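Local coordinates for protein ribonuclease H (Uncultured organism, PDB 3U3G) that probably cleaves the RNA strand of RNA/DNA hybrids, as a compost-derived ribonuclease H of the RNase H1 type, at residues I6-G10 with K123-D128; D9-R13 with V131-D136. All coordinates share one frame; numbering follows the deposited sequence.

Contact 1 of 2, residues I6-G10 with K123-D128; sequences IYTDG and KNARAD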
loop_
_atom_site.group_PDB
_atom_site.type_symbol
_atom_site.label_atom_id
_atom_site.label_comp_id
_atom_site.label_asym_id
_atom_site.label_seq_id
_atom_site.Cartn_x
_atom_site.Cartn_y
_atom_site.Cartn_z
ATOM N N ILE A 6 0.065 8.258 -2.908
ATOM C CA ILE A 6 0.673 7.110 -2.251
ATOM C C ILE A 6 0.886 6.012 -3.286
ATOM O O ILE A 6 0.018 5.795 -4.134
ATOM C CB ILE A 6 -0.250 6.569 -1.140
ATOM C CG1 ILE A 6 -0.516 7.636 -0.073
ATOM C CG2 ILE A 6 0.359 5.329 -0.499
ATOM C CD1 ILE A 6 -1.588 7.254 0.935
ATOM N N TYR A 7 2.074 5.412 -3.304
ATOM C CA TYR A 7 2.320 4.180 -4.058
ATOM C C TYR A 7 2.584 3.072 -3.055
ATOM O O TYR A 7 3.367 3.257 -2.114
ATOM C CB TYR A 7 3.572 4.306 -4.935
ATOM C CG TYR A 7 3.551 5.473 -5.893
ATOM C CD1 TYR A 7 3.686 6.781 -5.427
ATOM C CD2 TYR A 7 3.253 5.279 -7.238
ATOM C CE1 TYR A 7 3.678 7.864 -6.307
ATOM C CE2 TYR A 7 3.227 6.356 -8.120
ATOM C CZ TYR A 7 3.384 7.638 -7.641
ATOM O OH TYR A 7 3.291 8.729 -8.503
ATOM N N THR A 8 1.977 1.915 -3.259
ATOM C CA THR A 8 2.282 0.786 -2.389
ATOM C C THR A 8 2.665 -0.439 -3.181
ATOM O O THR A 8 2.234 -0.608 -4.323
ATOM C CB THR A 8 1.123 0.418 -1.436
ATOM O OG1 THR A 8 0.026 -0.116 -2.191
ATOM C CG2 THR A 8 0.646 1.640 -0.642
ATOM N N ASP A 9 3.460 -1.298 -2.562
ATOM C CA ASP A 9 3.735 -2.623 -3.098
ATOM C C ASP A 9 4.076 -3.548 -1.932
ATOM O O ASP A 9 4.536 -3.107 -0.868
ATOM C CB ASP A 9 4.906 -2.565 -4.097
ATOM C CG ASP A 9 4.963 -3.774 -5.031
ATOM O OD1 ASP A 9 3.985 -4.545 -5.117
ATOM O OD2 ASP A 9 6.004 -3.944 -5.704
ATOM N N GLY A 10 3.842 -4.839 -2.131
ATOM C CA GLY A 10 4.269 -5.855 -1.187
ATOM C C GLY A 10 4.680 -7.081 -1.964
ATOM O O GLY A 10 4.182 -7.325 -3.062
ATOM N N LYS A 123 5.693 2.102 -13.495
ATOM C CA LYS A 123 5.458 3.305 -12.713
ATOM C C LYS A 123 5.553 3.049 -11.204
ATOM O O LYS A 123 5.541 3.983 -10.416
ATOM C CB LYS A 123 4.096 3.907 -13.059
ATOM C CG LYS A 123 4.027 4.523 -14.449
ATOM C CD LYS A 123 4.853 5.795 -14.531
ATOM C CE LYS A 123 4.036 7.010 -14.119
ATOM N NZ LYS A 123 4.520 8.260 -14.775
ATOM N N ASN A 124 5.592 1.782 -10.803
ATOM C CA ASN A 124 5.677 1.457 -9.381
ATOM C C ASN A 124 7.043 0.918 -8.941
ATOM O O ASN A 124 7.155 0.244 -7.908
ATOM C CB ASN A 124 4.563 0.483 -8.991
ATOM C CG ASN A 124 4.136 0.636 -7.541
ATOM O OD1 ASN A 124 4.316 1.698 -6.945
ATOM N ND2 ASN A 124 3.415 -0.358 -7.032
ATOM N N ALA A 125 8.091 1.252 -9.695
ATOM C CA ALA A 125 9.400 0.669 -9.453
ATOM C C ALA A 125 10.002 1.059 -8.101
ATOM O O ALA A 125 10.656 0.249 -7.464
ATOM C CB ALA A 125 10.365 0.998 -10.587
ATOM N N ARG A 126 9.721 2.269 -7.625
ATOM C CA ARG A 126 10.278 2.703 -6.344
ATOM C C ARG A 126 9.764 1.844 -5.176
ATOM O O ARG A 126 10.544 1.341 -4.364
ATOM C CB ARG A 126 9.955 4.173 -6.076
ATOM C CG ARG A 126 10.813 5.161 -6.841
ATOM C CD ARG A 126 10.333 6.581 -6.586
ATOM N NE ARG A 126 10.596 7.025 -5.217
ATOM C CZ ARG A 126 10.272 8.233 -4.760
ATOM N NH1 ARG A 126 9.496 9.019 -5.493
ATOM N NH2 ARG A 126 10.624 8.612 -3.534
ATOM N N ALA A 127 8.447 1.681 -5.106
ATOM C CA ALA A 127 7.858 0.851 -4.056
ATOM C C ALA A 127 8.375 -0.582 -4.136
ATOM O O ALA A 127 8.594 -1.223 -3.112
ATOM C CB ALA A 127 6.344 0.895 -4.124
ATOM N N ASP A 128 8.490 -1.119 -5.348
ATOM C CA ASP A 128 9.095 -2.437 -5.509
ATOM C C ASP A 128 10.516 -2.517 -4.953
ATOM O O ASP A 128 10.887 -3.511 -4.318
ATOM C CB ASP A 128 9.057 -2.875 -6.979
ATOM C CG ASP A 128 9.776 -4.193 -7.222
ATOM O OD1 ASP A 128 9.168 -5.251 -6.991
ATOM O OD2 ASP A 128 10.983 -4.161 -7.546
HETATM O O HOH W 1 7.489 -6.077 -4.871
#
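The Tyr7 ring meets Asn124 at its edge: Asn124 OD1 lies near the ring plane, 3.7 Å from Tyr7 CD2. Ring and amide planes are 35° apart, and the two side chains run past one another, heading opposite ways. The carbonyl oxygen of Lys123 approaches the same ring obliquely. At the other end of the amide, Asn124 ND2 donates a hydrogen bond to Thr8 O at 3.0 Å, nearly straight at 164°. Asn124 CG, anti to the backbone N (chi1 -151°), sends the amide toward the strand. Thr8 O lies in the amide plane, while ND2 sits above the carbonyl plane. ND2 also hydrogen-bonds Asp77 OD1; together these would hold the amide's rotation. Ala127 CB packs on Asp9 CB at 3.7 Å. The Asp9 and Asp128 side chains lie alongside each other, with Asp9 OD2 and Asp128 OD1 3.7 Å apart. One water donates to Asp9 OD2 (2.7 Å) and Asp128 OD1 (2.8 Å). Glu49 and Asp77 also approach Asp9, an acidic cluster consistent with the metal-binding active site of RNases H. The contact sets the start of helix 125-139 against central strand 3-12. Helix 45-60 covers Thr8 on the other face of the sheet.

Contact 2 of 2, residues D9-R13 with V131-D136; sequences DGGAR and VNEAID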
loop_
_atom_site.group_PDB
_atom_site.type_symbol
_atom_site.label_atom_id
_atom_site.label_comp_id
_atom_site.label_asym_id
_atom_site.label_seq_id
_atom_site.Cartn_x
_atom_site.Cartn_y
_atom_site.Cartn_z
ATOM N N ASP A 9 3.460 -1.298 -2.562
ATOM C CA ASP A 9 3.735 -2.623 -3.098
ATOM C C ASP A 9 4.076 -3.548 -1.932
ATOM O O ASP A 9 4.536 -3.107 -0.868
ATOM C CB ASP A 9 4.906 -2.565 -4.097
ATOM C CG ASP A 9 4.963 -3.774 -5.031
ATOM O OD1 ASP A 9 3.985 -4.545 -5.117
ATOM O OD2 ASP A 9 6.004 -3.944 -5.704
ATOM N N GLY A 10 3.842 -4.839 -2.131
ATOM C CA GLY A 10 4.269 -5.855 -1.187
ATOM C C GLY A 10 4.680 -7.081 -1.964
ATOM O O GLY A 10 4.182 -7.325 -3.062
ATOM N N GLY A 11 5.598 -7.846 -1.402
ATOM C CA GLY A 11 6.055 -9.063 -2.058
ATOM C C GLY A 11 6.539 -10.080 -1.056
ATOM O O GLY A 11 7.018 -9.729 0.023
ATOM N N ALA A 12 6.534 -11.326 -1.457
ATOM C CA ALA A 12 7.157 -12.389 -0.704
ATOM C C ALA A 12 8.038 -13.285 -1.605
ATOM O O ALA A 12 7.742 -13.507 -2.716
ATOM C CB ALA A 12 6.097 -13.227 -0.027
ATOM N N ARG A 13 9.054 -13.847 -1.002
ATOM C CA ARG A 13 9.969 -14.750 -1.683
ATOM C C ARG A 13 9.595 -16.162 -1.304
ATOM O O ARG A 13 10.141 -16.729 -0.417
ATOM C CB ARG A 13 11.405 -14.409 -1.292
ATOM C CG ARG A 13 11.730 -13.057 -1.684
ATOM C CD ARG A 13 13.168 -12.799 -1.900
ATOM N NE ARG A 13 13.386 -11.421 -2.308
ATOM C CZ ARG A 13 14.473 -10.733 -2.035
ATOM N NH1 ARG A 13 15.435 -11.298 -1.374
ATOM N NH2 ARG A 13 14.541 -9.486 -2.400
ATOM N N VAL A 131 10.382 -2.789 -1.159
ATOM C CA VAL A 131 10.081 -4.162 -0.743
ATOM C C VAL A 131 11.367 -4.988 -0.721
ATOM O O VAL A 131 11.680 -5.661 0.258
ATOM C CB VAL A 131 9.060 -4.817 -1.713
ATOM C CG1 VAL A 131 8.953 -6.326 -1.450
ATOM C CG2 VAL A 131 7.693 -4.150 -1.581
ATOM N N ASN A 132 12.094 -4.959 -1.835
ATOM C CA ASN A 132 13.246 -5.828 -1.992
ATOM C C ASN A 132 14.425 -5.410 -1.119
ATOM O O ASN A 132 15.131 -6.259 -0.590
ATOM C CB ASN A 132 13.644 -5.902 -3.464
ATOM C CG ASN A 132 12.714 -6.795 -4.270
ATOM O OD1 ASN A 132 11.939 -6.311 -5.093
ATOM N ND2 ASN A 132 12.664 -8.070 -3.905
ATOM N N GLU A 133 14.523 -4.118 -0.831
ATOM C CA GLU A 133 15.511 -3.615 0.122
ATOM C C GLU A 133 15.275 -4.207 1.511
ATOM O O GLU A 133 16.212 -4.694 2.166
ATOM C CB GLU A 133 15.447 -2.088 0.163
ATOM C CG GLU A 133 16.509 -1.405 1.008
ATOM C CD GLU A 133 16.361 0.118 1.012
ATOM O OE1 GLU A 133 15.777 0.665 0.053
ATOM O OE2 GLU A 133 16.706 0.749 2.033
ATOM N N ALA A 134 14.015 -4.213 1.935
ATOM C CA ALA A 134 13.644 -4.723 3.242
ATOM C C ALA A 134 13.907 -6.220 3.338
ATOM O O ALA A 134 14.433 -6.687 4.344
ATOM C CB ALA A 134 12.183 -4.404 3.556
ATOM N N ILE A 135 13.493 -6.979 2.323
ATOM C CA ILE A 135 13.727 -8.421 2.349
ATOM C C ILE A 135 15.217 -8.764 2.314
ATOM O O ILE A 135 15.697 -9.553 3.138
ATOM C CB ILE A 135 12.981 -9.165 1.227
ATOM C CG1 ILE A 135 11.472 -8.938 1.350
ATOM C CG2 ILE A 135 13.271 -10.663 1.303
ATOM C CD1 ILE A 135 10.708 -9.382 0.110
ATOM N N ASP A 136 15.964 -8.099 1.437
ATOM C CA ASP A 136 17.398 -8.361 1.321
ATOM C C ASP A 136 18.064 -8.100 2.669
ATOM O O ASP A 136 18.992 -8.822 3.062
ATOM C CB ASP A 136 18.038 -7.455 0.269
ATOM C CG ASP A 136 17.711 -7.866 -1.154
ATOM O OD1 ASP A 136 17.240 -9.002 -1.361
ATOM O OD2 ASP A 136 17.954 -7.040 -2.061
#
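Arg13 reaches over Ile135 to Asp136. Its CG stands anti to the carbonyl carbon (chi1 -61°), and the chain runs extended from CG to NE, which carries the guanidinium out to the helix. Ile135 CG2 lies against one face of that group, 3.5 Å from Arg13 CZ, lying off-centre, near the edge of the group. Asp136 comes in at the edge. Its OD1 takes hydrogen bonds from Arg13 NH1 and Arg13 NH2, each at 2.9 Å, so the end-on grip converges on a single oxygen. OD1 lies in the guanidinium plane, but the carboxylate is turned 55° from it. NH1 meets OD1 nearly along the C-O axis, whereas NH2 approaches from above the carboxylate plane. The Asn132 amide lies nearly coplanar with the guanidinium at its edge.

Nearer the sheet, Val131 spans the backbone of Asp9 to Gly11. With CG1 anti to the backbone N, that methyl faces Gly11 N at 3.7 Å. Its CG2 lies 3.4 Å from Asp9 O and also touches Gly10 CA. Ile135 CD1 adds a contact with Gly11 O at 3.7 Å. The segments cross at -38°, with axes 8.7 Å apart. The C-terminal helix thus packs along the central strand of the RNase H-type sheet, close over side-chain-free glycines.

Apolar packing on the strand backbone gives way to a charged pair at the exposed side. The carboxylate probably offsets the arginine charge, while Ile135 limits the guanidinium's movement on one face.

From the N terminus, strand 3-12 comes first and helix 125-139 last, so both contacts close very long loops. Contact 1 spans the 112 residues between 6-10 and 123-128; contact 2 spans the 117 between 9-13 and 131-136. The two contacts share Asp9 and Gly10. The two loops cross rather than nest, because strand and helix run in roughly the same direction. The contact centres are 11 Å apart. Contact 1 fixes the helix start beside the acidic cluster, and contact 2 holds its later turns along the strand end. Together they tie the C-terminal helix to the central strand of the mixed sheet.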